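PDB 3WCY: interferon alpha/beta receptor 1 from Mus musculus, which pairs with IFNAR2 to form the heterodimeric receptor for type I interferons, whose binding activates the JAK-STAT signalling cascade. Local coordinates for residues V69-V77 / N89-F97; L167-K177 / Y189-A200. One frame throughout, in Å; residues are numbered along the deposited sequence.

Contact 1: residues V69-V77 / N89-F97; sequences VYIKTQFRV and NEVDPFIPF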
loop_
_atom_site.group_PDB
_atom_site.type_symbol
_atom_site.label_atom_id
_atom_site.label_comp_id
_atom_site.label_asym_id
_atom_site.label_seq_id
_atom_site.Cartn_x
_atom_site.Cartn_y
_atom_site.Cartn_z
ATOM N N VAL A 69 16.127 -12.530 -14.958
ATOM C CA VAL A 69 16.192 -13.239 -13.674
ATOM C C VAL A 69 15.038 -14.244 -13.450
ATOM O O VAL A 69 15.042 -14.945 -12.436
ATOM C CB VAL A 69 16.342 -12.256 -12.471
ATOM C CG1 VAL A 69 17.643 -11.454 -12.549
ATOM C CG2 VAL A 69 15.134 -11.327 -12.343
ATOM N N TYR A 70 14.046 -14.295 -14.370
ATOM C CA TYR A 70 12.868 -15.166 -14.252
ATOM C C TYR A 70 12.797 -16.313 -15.267
ATOM O O TYR A 70 11.862 -17.119 -15.205
ATOM C CB TYR A 70 11.578 -14.345 -14.324
ATOM C CG TYR A 70 11.446 -13.266 -13.279
ATOM C CD1 TYR A 70 11.673 -11.931 -13.597
ATOM C CD2 TYR A 70 11.028 -13.568 -11.985
ATOM C CE1 TYR A 70 11.503 -10.924 -12.651
ATOM C CE2 TYR A 70 10.873 -12.570 -11.026
ATOM C CZ TYR A 70 11.111 -11.250 -11.366
ATOM O OH TYR A 70 10.951 -10.261 -10.435
ATOM N N ILE A 71 13.765 -16.382 -16.198
ATOM C CA ILE A 71 13.828 -17.418 -17.236
ATOM C C ILE A 71 14.824 -18.542 -16.854
ATOM O O ILE A 71 15.404 -18.490 -15.765
ATOM C CB ILE A 71 14.079 -16.797 -18.647
ATOM C CG1 ILE A 71 15.489 -16.178 -18.783
ATOM C CG2 ILE A 71 12.974 -15.796 -19.014
ATOM C CD1 ILE A 71 15.945 -15.895 -20.220
ATOM N N LYS A 72 15.016 -19.551 -17.734
ATOM C CA LYS A 72 15.952 -20.656 -17.493
ATOM C C LYS A 72 17.380 -20.198 -17.818
ATOM O O LYS A 72 17.644 -19.743 -18.935
ATOM C CB LYS A 72 15.576 -21.905 -18.310
ATOM C CG LYS A 72 14.177 -22.459 -18.025
ATOM C CD LYS A 72 13.156 -22.092 -19.118
ATOM C CE LYS A 72 13.051 -23.115 -20.235
ATOM N NZ LYS A 72 14.176 -23.017 -21.207
ATOM N N THR A 73 18.287 -20.299 -16.830
ATOM C CA THR A 73 19.689 -19.872 -16.939
ATOM C C THR A 73 20.654 -20.991 -16.483
ATOM O O THR A 73 20.288 -21.803 -15.629
ATOM C CB THR A 73 19.879 -18.536 -16.169
ATOM O OG1 THR A 73 18.824 -17.625 -16.512
ATOM C CG2 THR A 73 21.243 -17.876 -16.421
ATOM N N GLN A 74 21.882 -21.025 -17.062
ATOM C CA GLN A 74 22.930 -22.009 -16.755
ATOM C C GLN A 74 24.338 -21.392 -16.764
ATOM O O GLN A 74 24.533 -20.306 -17.314
ATOM C CB GLN A 74 22.858 -23.183 -17.743
ATOM C CG GLN A 74 23.047 -24.551 -17.095
ATOM C CD GLN A 74 22.693 -25.678 -18.035
ATOM O OE1 GLN A 74 21.586 -25.749 -18.585
ATOM N NE2 GLN A 74 23.619 -26.603 -18.216
ATOM N N PHE A 75 25.317 -22.094 -16.155
ATOM C CA PHE A 75 26.713 -21.656 -16.077
ATOM C C PHE A 75 27.692 -22.744 -16.536
ATOM O O PHE A 75 27.476 -23.924 -16.252
ATOM C CB PHE A 75 27.082 -21.232 -14.639
ATOM C CG PHE A 75 26.158 -20.280 -13.911
ATOM C CD1 PHE A 75 25.946 -18.990 -14.384
ATOM C CD2 PHE A 75 25.584 -20.638 -12.697
ATOM C CE1 PHE A 75 25.128 -18.096 -13.686
ATOM C CE2 PHE A 75 24.765 -19.745 -12.001
ATOM C CZ PHE A 75 24.542 -18.481 -12.500
ATOM N N ARG A 76 28.790 -22.330 -17.208
ATOM C CA ARG A 76 29.877 -23.200 -17.679
ATOM C C ARG A 76 31.206 -22.547 -17.335
ATOM O O ARG A 76 31.489 -21.439 -17.799
ATOM C CB ARG A 76 29.794 -23.479 -19.192
ATOM C CG ARG A 76 28.910 -24.672 -19.565
ATOM C CD ARG A 76 28.649 -24.785 -21.063
ATOM N NE ARG A 76 28.152 -23.529 -21.642
ATOM C CZ ARG A 76 26.874 -23.150 -21.680
ATOM N NH1 ARG A 76 25.924 -23.936 -21.187
ATOM N NH2 ARG A 76 26.538 -21.989 -22.225
ATOM N N VAL A 77 31.998 -23.219 -16.481
ATOM C CA VAL A 77 33.299 -22.749 -16.006
ATOM C C VAL A 77 34.353 -23.793 -16.363
ATOM O O VAL A 77 34.135 -24.983 -16.125
ATOM C CB VAL A 77 33.295 -22.448 -14.477
ATOM C CG1 VAL A 77 34.594 -21.773 -14.038
ATOM C CG2 VAL A 77 32.092 -21.597 -14.065
ATOM N N ASN A 89 32.274 -27.713 -15.528
ATOM C CA ASN A 89 31.027 -27.196 -14.965
ATOM C C ASN A 89 29.902 -27.100 -15.997
ATOM O O ASN A 89 30.110 -26.598 -17.101
ATOM C CB ASN A 89 31.265 -25.840 -14.281
ATOM C CG ASN A 89 30.075 -25.290 -13.526
ATOM O OD1 ASN A 89 29.747 -25.730 -12.419
ATOM N ND2 ASN A 89 29.417 -24.290 -14.095
ATOM N N GLU A 90 28.747 -27.620 -15.574
ATOM C CA GLU A 90 27.514 -27.748 -16.341
ATOM C C GLU A 90 26.511 -28.462 -15.421
ATOM O O GLU A 90 26.394 -29.686 -15.439
ATOM C CB GLU A 90 27.746 -28.561 -17.612
ATOM C CG GLU A 90 26.470 -28.952 -18.341
ATOM C CD GLU A 90 26.337 -28.270 -19.688
ATOM O OE1 GLU A 90 25.193 -28.121 -20.170
ATOM O OE2 GLU A 90 27.374 -27.882 -20.266
ATOM N N VAL A 91 25.807 -27.674 -14.612
ATOM C CA VAL A 91 25.005 -28.137 -13.495
ATOM C C VAL A 91 23.556 -28.259 -13.912
ATOM O O VAL A 91 23.245 -28.363 -15.098
ATOM C CB VAL A 91 25.106 -27.180 -12.292
ATOM C CG1 VAL A 91 24.348 -25.892 -12.575
ATOM C CG2 VAL A 91 24.577 -27.854 -11.036
ATOM N N ASP A 92 22.669 -28.243 -12.928
ATOM C CA ASP A 92 21.237 -28.332 -13.218
ATOM C C ASP A 92 20.681 -26.943 -13.607
ATOM O O ASP A 92 20.873 -25.994 -12.840
ATOM C CB ASP A 92 20.485 -28.904 -11.996
ATOM C CG ASP A 92 19.008 -29.181 -12.214
ATOM O OD1 ASP A 92 18.209 -28.218 -12.174
ATOM O OD2 ASP A 92 18.643 -30.368 -12.358
ATOM N N PRO A 93 20.001 -26.798 -14.779
ATOM C CA PRO A 93 19.438 -25.481 -15.147
ATOM C C PRO A 93 18.357 -25.019 -14.167
ATOM O O PRO A 93 17.487 -25.810 -13.787
ATOM C CB PRO A 93 18.884 -25.706 -16.559
ATOM C CG PRO A 93 18.648 -27.165 -16.653
ATOM C CD PRO A 93 19.696 -27.818 -15.803
ATOM N N PHE A 94 18.433 -23.743 -13.735
ATOM C CA PHE A 94 17.508 -23.177 -12.748
ATOM C C PHE A 94 17.083 -21.720 -13.013
ATOM O O PHE A 94 17.738 -21.004 -13.775
ATOM C CB PHE A 94 18.121 -23.305 -11.332
ATOM C CG PHE A 94 19.302 -22.400 -11.061
ATOM C CD1 PHE A 94 19.135 -21.195 -10.390
ATOM C CD2 PHE A 94 20.581 -22.754 -11.473
ATOM C CE1 PHE A 94 20.224 -20.351 -10.152
ATOM C CE2 PHE A 94 21.669 -21.909 -11.233
ATOM C CZ PHE A 94 21.483 -20.715 -10.572
ATOM N N ILE A 95 16.002 -21.286 -12.337
ATOM C CA ILE A 95 15.508 -19.911 -12.382
ATOM C C ILE A 95 16.166 -19.189 -11.182
ATOM O O ILE A 95 15.896 -19.572 -10.038
ATOM C CB ILE A 95 13.952 -19.834 -12.355
ATOM C CG1 ILE A 95 13.319 -20.585 -13.543
ATOM C CG2 ILE A 95 13.467 -18.384 -12.315
ATOM C CD1 ILE A 95 12.626 -21.875 -13.147
ATOM N N PRO A 96 17.044 -18.179 -11.412
ATOM C CA PRO A 96 17.742 -17.529 -10.282
ATOM C C PRO A 96 16.896 -16.884 -9.176
ATOM O O PRO A 96 17.379 -16.765 -8.053
ATOM C CB PRO A 96 18.685 -16.526 -10.960
ATOM C CG PRO A 96 18.150 -16.344 -12.334
ATOM C CD PRO A 96 17.507 -17.639 -12.708
ATOM N N PHE A 97 15.646 -16.503 -9.478
ATOM C CA PHE A 97 14.704 -15.859 -8.555
ATOM C C PHE A 97 14.285 -16.710 -7.335
ATOM O O PHE A 97 13.819 -16.150 -6.342
ATOM C CB PHE A 97 13.484 -15.324 -9.336
ATOM C CG PHE A 97 12.432 -14.572 -8.553
ATOM C CD1 PHE A 97 12.766 -13.446 -7.806
ATOM C CD2 PHE A 97 11.100 -14.962 -8.596
ATOM C CE1 PHE A 97 11.792 -12.750 -7.086
ATOM C CE2 PHE A 97 10.124 -14.249 -7.895
ATOM C CZ PHE A 97 10.478 -13.153 -7.141
#

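Contact 2: residues L167-K177 / Y189-A200; sequences LPETTYCLEVK and YSTVQCISTTVA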
loop_
_atom_site.group_PDB
_atom_site.type_symbol
_atom_site.label_atom_id
_atom_site.label_comp_id
_atom_site.label_asym_id
_atom_site.label_seq_id
_atom_site.Cartn_x
_atom_site.Cartn_y
_atom_site.Cartn_z
ATOM N N LEU A 167 13.342 10.577 23.748
ATOM C CA LEU A 167 13.908 11.500 24.727
ATOM C C LEU A 167 15.117 12.252 24.146
ATOM O O LEU A 167 16.023 11.613 23.599
ATOM C CB LEU A 167 14.288 10.775 26.034
ATOM C CG LEU A 167 13.130 10.328 26.938
ATOM C CD1 LEU A 167 12.710 8.884 26.641
ATOM C CD2 LEU A 167 13.510 10.453 28.401
ATOM N N PRO A 168 15.156 13.604 24.262
ATOM C CA PRO A 168 16.311 14.362 23.748
ATOM C C PRO A 168 17.627 13.996 24.434
ATOM O O PRO A 168 17.619 13.409 25.521
ATOM C CB PRO A 168 15.927 15.819 24.027
ATOM C CG PRO A 168 14.448 15.811 24.182
ATOM C CD PRO A 168 14.157 14.510 24.859
ATOM N N GLU A 169 18.762 14.318 23.778
ATOM C CA GLU A 169 20.138 14.055 24.242
ATOM C C GLU A 169 20.270 12.633 24.819
ATOM O O GLU A 169 20.935 12.456 25.841
ATOM C CB GLU A 169 20.524 14.904 25.468
ATOM C CG GLU A 169 20.744 16.372 25.130
ATOM C CD GLU A 169 20.917 17.318 26.306
ATOM O OE1 GLU A 169 20.079 17.276 27.236
ATOM O OE2 GLU A 169 21.858 18.143 26.267
ATOM N N THR A 170 19.642 11.676 24.142
ATOM C CA THR A 170 19.776 10.260 24.439
ATOM C C THR A 170 20.240 9.556 23.167
ATOM O O THR A 170 19.846 9.929 22.063
ATOM C CB THR A 170 18.443 9.649 24.904
ATOM O OG1 THR A 170 17.743 10.591 25.725
ATOM C CG2 THR A 170 18.690 8.376 25.699
ATOM N N THR A 171 21.083 8.545 23.329
ATOM C CA THR A 171 21.695 7.851 22.201
ATOM C C THR A 171 21.048 6.474 22.026
ATOM O O THR A 171 21.182 5.613 22.895
ATOM C CB THR A 171 23.238 7.864 22.270
ATOM O OG1 THR A 171 23.751 6.905 21.343
ATOM C CG2 THR A 171 23.786 7.580 23.674
ATOM N N TYR A 172 20.310 6.292 20.915
ATOM C CA TYR A 172 19.611 5.047 20.585
ATOM C C TYR A 172 20.301 4.298 19.446
ATOM O O TYR A 172 20.868 4.932 18.554
ATOM C CB TYR A 172 18.157 5.317 20.168
ATOM C CG TYR A 172 17.306 6.071 21.166
ATOM C CD1 TYR A 172 16.474 5.394 22.054
ATOM C CD2 TYR A 172 17.239 7.464 21.144
ATOM C CE1 TYR A 172 15.640 6.084 22.936
ATOM C CE2 TYR A 172 16.411 8.165 22.019
ATOM C CZ TYR A 172 15.614 7.471 22.916
ATOM O OH TYR A 172 14.790 8.162 23.773
ATOM N N CYS A 173 20.207 2.954 19.448
ATOM C CA CYS A 173 20.783 2.114 18.397
ATOM C C CYS A 173 19.686 1.411 17.600
ATOM O O CYS A 173 18.647 1.058 18.166
ATOM C CB CYS A 173 21.817 1.145 18.958
ATOM S SG CYS A 173 23.207 1.960 19.795
ATOM N N LEU A 174 19.888 1.294 16.266
ATOM C CA LEU A 174 18.911 0.775 15.302
ATOM C C LEU A 174 19.323 -0.483 14.536
ATOM O O LEU A 174 20.511 -0.722 14.307
ATOM C CB LEU A 174 18.555 1.880 14.284
ATOM C CG LEU A 174 17.569 3.003 14.668
ATOM C CD1 LEU A 174 16.202 2.489 14.943
ATOM C CD2 LEU A 174 18.106 3.956 15.735
ATOM N N GLU A 175 18.307 -1.251 14.092
ATOM C CA GLU A 175 18.428 -2.484 13.314
ATOM C C GLU A 175 17.200 -2.625 12.390
ATOM O O GLU A 175 16.065 -2.661 12.874
ATOM C CB GLU A 175 18.560 -3.697 14.251
ATOM C CG GLU A 175 19.797 -4.540 13.976
ATOM C CD GLU A 175 19.938 -5.839 14.755
ATOM O OE1 GLU A 175 19.025 -6.173 15.546
ATOM O OE2 GLU A 175 20.963 -6.535 14.555
ATOM N N VAL A 176 17.429 -2.659 11.061
ATOM C CA VAL A 176 16.367 -2.748 10.047
ATOM C C VAL A 176 16.463 -4.057 9.270
ATOM O O VAL A 176 17.513 -4.376 8.708
ATOM C CB VAL A 176 16.338 -1.513 9.098
ATOM C CG1 VAL A 176 15.205 -1.607 8.082
ATOM C CG2 VAL A 176 16.242 -0.210 9.882
ATOM N N LYS A 177 15.347 -4.790 9.225
ATOM C CA LYS A 177 15.186 -6.062 8.531
ATOM C C LYS A 177 14.301 -5.859 7.283
ATOM O O LYS A 177 13.240 -5.221 7.369
ATOM C CB LYS A 177 14.533 -7.076 9.493
ATOM C CG LYS A 177 14.416 -8.508 8.989
ATOM C CD LYS A 177 13.698 -9.378 10.018
ATOM C CE LYS A 177 14.013 -10.857 9.908
ATOM N NZ LYS A 177 15.351 -11.200 10.468
ATOM N N TYR A 189 19.233 -9.067 9.680
ATOM C CA TYR A 189 19.221 -7.673 10.168
ATOM C C TYR A 189 20.499 -6.917 9.763
ATOM O O TYR A 189 21.576 -7.519 9.670
ATOM C CB TYR A 189 19.077 -7.623 11.696
ATOM C CG TYR A 189 17.659 -7.551 12.214
ATOM C CD1 TYR A 189 16.994 -8.696 12.636
ATOM C CD2 TYR A 189 17.012 -6.329 12.361
ATOM C CE1 TYR A 189 15.702 -8.633 13.159
ATOM C CE2 TYR A 189 15.723 -6.249 12.888
ATOM C CZ TYR A 189 15.068 -7.406 13.279
ATOM O OH TYR A 189 13.786 -7.346 13.777
ATOM N N SER A 190 20.374 -5.603 9.529
ATOM C CA SER A 190 21.494 -4.742 9.158
ATOM C C SER A 190 22.487 -4.588 10.321
ATOM O O SER A 190 22.128 -4.858 11.478
ATOM C CB SER A 190 20.981 -3.372 8.725
ATOM O OG SER A 190 20.117 -2.813 9.701
ATOM N N THR A 191 23.741 -4.171 10.016
ATOM C CA THR A 191 24.754 -3.925 11.047
ATOM C C THR A 191 24.185 -2.822 11.933
ATOM O O THR A 191 23.595 -1.869 11.408
ATOM C CB THR A 191 26.107 -3.529 10.416
ATOM O OG1 THR A 191 26.615 -4.616 9.641
ATOM C CG2 THR A 191 27.141 -3.156 11.447
ATOM N N VAL A 192 24.279 -2.987 13.264
ATOM C CA VAL A 192 23.754 -2.000 14.212
ATOM C C VAL A 192 24.324 -0.582 13.960
ATOM O O VAL A 192 25.498 -0.435 13.616
ATOM C CB VAL A 192 23.811 -2.471 15.695
ATOM C CG1 VAL A 192 25.244 -2.561 16.205
ATOM C CG2 VAL A 192 22.973 -1.580 16.603
ATOM N N GLN A 193 23.442 0.425 14.016
ATOM C CA GLN A 193 23.771 1.829 13.813
ATOM C C GLN A 193 23.177 2.655 14.927
ATOM O O GLN A 193 21.974 2.557 15.192
ATOM C CB GLN A 193 23.264 2.317 12.463
ATOM C CG GLN A 193 24.305 2.227 11.380
ATOM C CD GLN A 193 23.735 2.731 10.091
ATOM O OE1 GLN A 193 23.625 3.942 9.875
ATOM N NE2 GLN A 193 23.338 1.807 9.217
ATOM N N CYS A 194 24.027 3.455 15.589
ATOM C CA CYS A 194 23.632 4.303 16.705
ATOM C C CYS A 194 23.668 5.777 16.326
ATOM O O CYS A 194 24.462 6.191 15.480
ATOM C CB CYS A 194 24.489 4.017 17.936
ATOM S SG CYS A 194 24.625 2.257 18.364
ATOM N N ILE A 195 22.791 6.564 16.958
ATOM C CA ILE A 195 22.647 8.010 16.767
ATOM C C ILE A 195 22.132 8.657 18.068
ATOM O O ILE A 195 21.421 8.011 18.842
ATOM C CB ILE A 195 21.750 8.337 15.531
ATOM C CG1 ILE A 195 21.720 9.858 15.211
ATOM C CG2 ILE A 195 20.338 7.742 15.677
ATOM C CD1 ILE A 195 21.277 10.241 13.834
ATOM N N SER A 196 22.497 9.928 18.306
ATOM C CA SER A 196 22.032 10.660 19.473
ATOM C C SER A 196 21.059 11.770 19.071
ATOM O O SER A 196 21.244 12.410 18.030
ATOM C CB SER A 196 23.208 11.221 20.263
ATOM O OG SER A 196 22.917 11.215 21.652
ATOM N N THR A 197 20.007 11.974 19.891
ATOM C CA THR A 197 18.989 13.016 19.695
ATOM C C THR A 197 19.526 14.387 20.145
ATOM O O THR A 197 20.402 14.444 21.010
ATOM C CB THR A 197 17.676 12.641 20.412
ATOM O OG1 THR A 197 17.960 12.184 21.733
ATOM C CG2 THR A 197 16.881 11.579 19.667
ATOM N N THR A 198 19.028 15.486 19.541
ATOM C CA THR A 198 19.433 16.866 19.875
ATOM C C THR A 198 18.602 17.398 21.062
ATOM O O THR A 198 17.605 16.767 21.421
ATOM C CB THR A 198 19.278 17.791 18.650
ATOM O OG1 THR A 198 17.938 17.729 18.163
ATOM C CG2 THR A 198 20.263 17.484 17.538
ATOM N N VAL A 199 18.991 18.555 21.657
ATOM C CA VAL A 199 18.237 19.155 22.776
ATOM C C VAL A 199 16.970 19.823 22.252
ATOM O O VAL A 199 17.037 20.568 21.271
ATOM C CB VAL A 199 19.035 20.127 23.692
ATOM C CG1 VAL A 199 18.475 20.108 25.113
ATOM C CG2 VAL A 199 20.527 19.815 23.703
ATOM N N ALA A 200 15.827 19.563 22.924
ATOM C CA ALA A 200 14.489 20.076 22.600
ATOM C C ALA A 200 14.487 21.520 22.092
ATOM O O ALA A 200 15.115 22.388 22.707
ATOM C CB ALA A 200 13.563 19.931 23.802
#

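Contact 1: residues V69-V77 / N89-F97
Y70 sets the edge of its ring, CE2 leading, against the face of F97 in a T-shaped stack, the planes 65° apart and the centroids 4.8 Å from each other. Y70 CE2 stands over the centre of the F97 ring, 3.4 Å from F97 CD2. With CG anti to the backbone N (chi1 -177°), the F97 ring is carried toward Y70. The phenol OH of Y70 turns elsewhere, to a hydrogen bond with E133. Further along, the rings of F75 and F94 meet obliquely, F75 CE2 lying 3.7 Å from F94 CZ. Between the two aromatic pairs the backbones join in one antiparallel hydrogen-bonded pair: T73 N donates to F94 O at 3.2 Å from above the carbonyl plane, and F94 N returns a bond to T73 O at 3.3 Å. Beyond it, the Q74 amide stands nearly perpendicular to the E90 carboxylate (85°), Q74 NE2 2.9 Å from E90 OE1, while R76 runs alongside E90, R76 CD 3.4 Å from E90 OE2. Aromatic pairs, one backbone bridge and polar side chains thus share this pairing in the first fibronectin type III domain, with weak backbone bonds near its ends; R76 NH1 and E90 OE2, 4.3 Å apart, probably attract only weakly.

Contact 2: residues L167-K177 / Y189-A200
C173 and C194 are joined SG to SG by a disulfide (2.0 Å, chi3 102°) across a non-hydrogen-bonded pair of antiparallel strands, and V192 CG2 packs on C173 CB at 3.8 Å. Hydrogen-bonded pairs flank the bridge: Y172 with I195, and L174 with Q193, where L174 N reaches Q193 O at 2.7 Å. Toward the end of the pairing, S190 OG accepts from V176 N at 3.0 Å. There the Y189 ring is sandwiched: K177 CB sits over the centre of one face in a CH-pi contact, 3.8 Å from the centroid, and E175 OE1, which also forms long, weak ion pairs with R142 and K151, lies over the opposite face toward the rim, its carboxylate 25° from the ring plane. An alanine in place of Y189 would probably leave the aliphatic part of K177 and the E175 carboxylate without the ring faces they cover. Strands 171-179 and 193-196 form one side of a four-stranded antiparallel sheet in the second fibronectin type III domain, 193-196 being its edge within the chain. Facing strands 106-111 and 116-121, L174 packs on L109, and I195 on A111 and I116. At the other end T197 N donates to T170 O (3.0 Å, 170°), and T197 OG1 lies between two carbonyls, 2.7 Å from L167 O and 3.0 Å from T170 O, while L167 N binds Y172 OH at 2.8 Å, tying the turn before the strand to the tyrosine that packs on I116.

Overall arrangement
Contact 1 closes before contact 2 opens, so the two follow in series along the chain, one in the first fibronectin type III domain and the other in the second. Their centres lie 42 Å apart, the nearest atoms are about 16 Å apart, and they share no strand or sheet. The centre of contact 1 lies about 38 Å from the centre of the chain, and its second segment runs into helix 96-99; the centre of contact 2, about 22 Å from that of the chain, belongs to the sheet formed by strands 152-156, 138-145, 171-179 and 193-196. E133 and L183, which touch F97, come from the sequence range of the second domain, consistent with contact 1 lying close to the junction of the two domains.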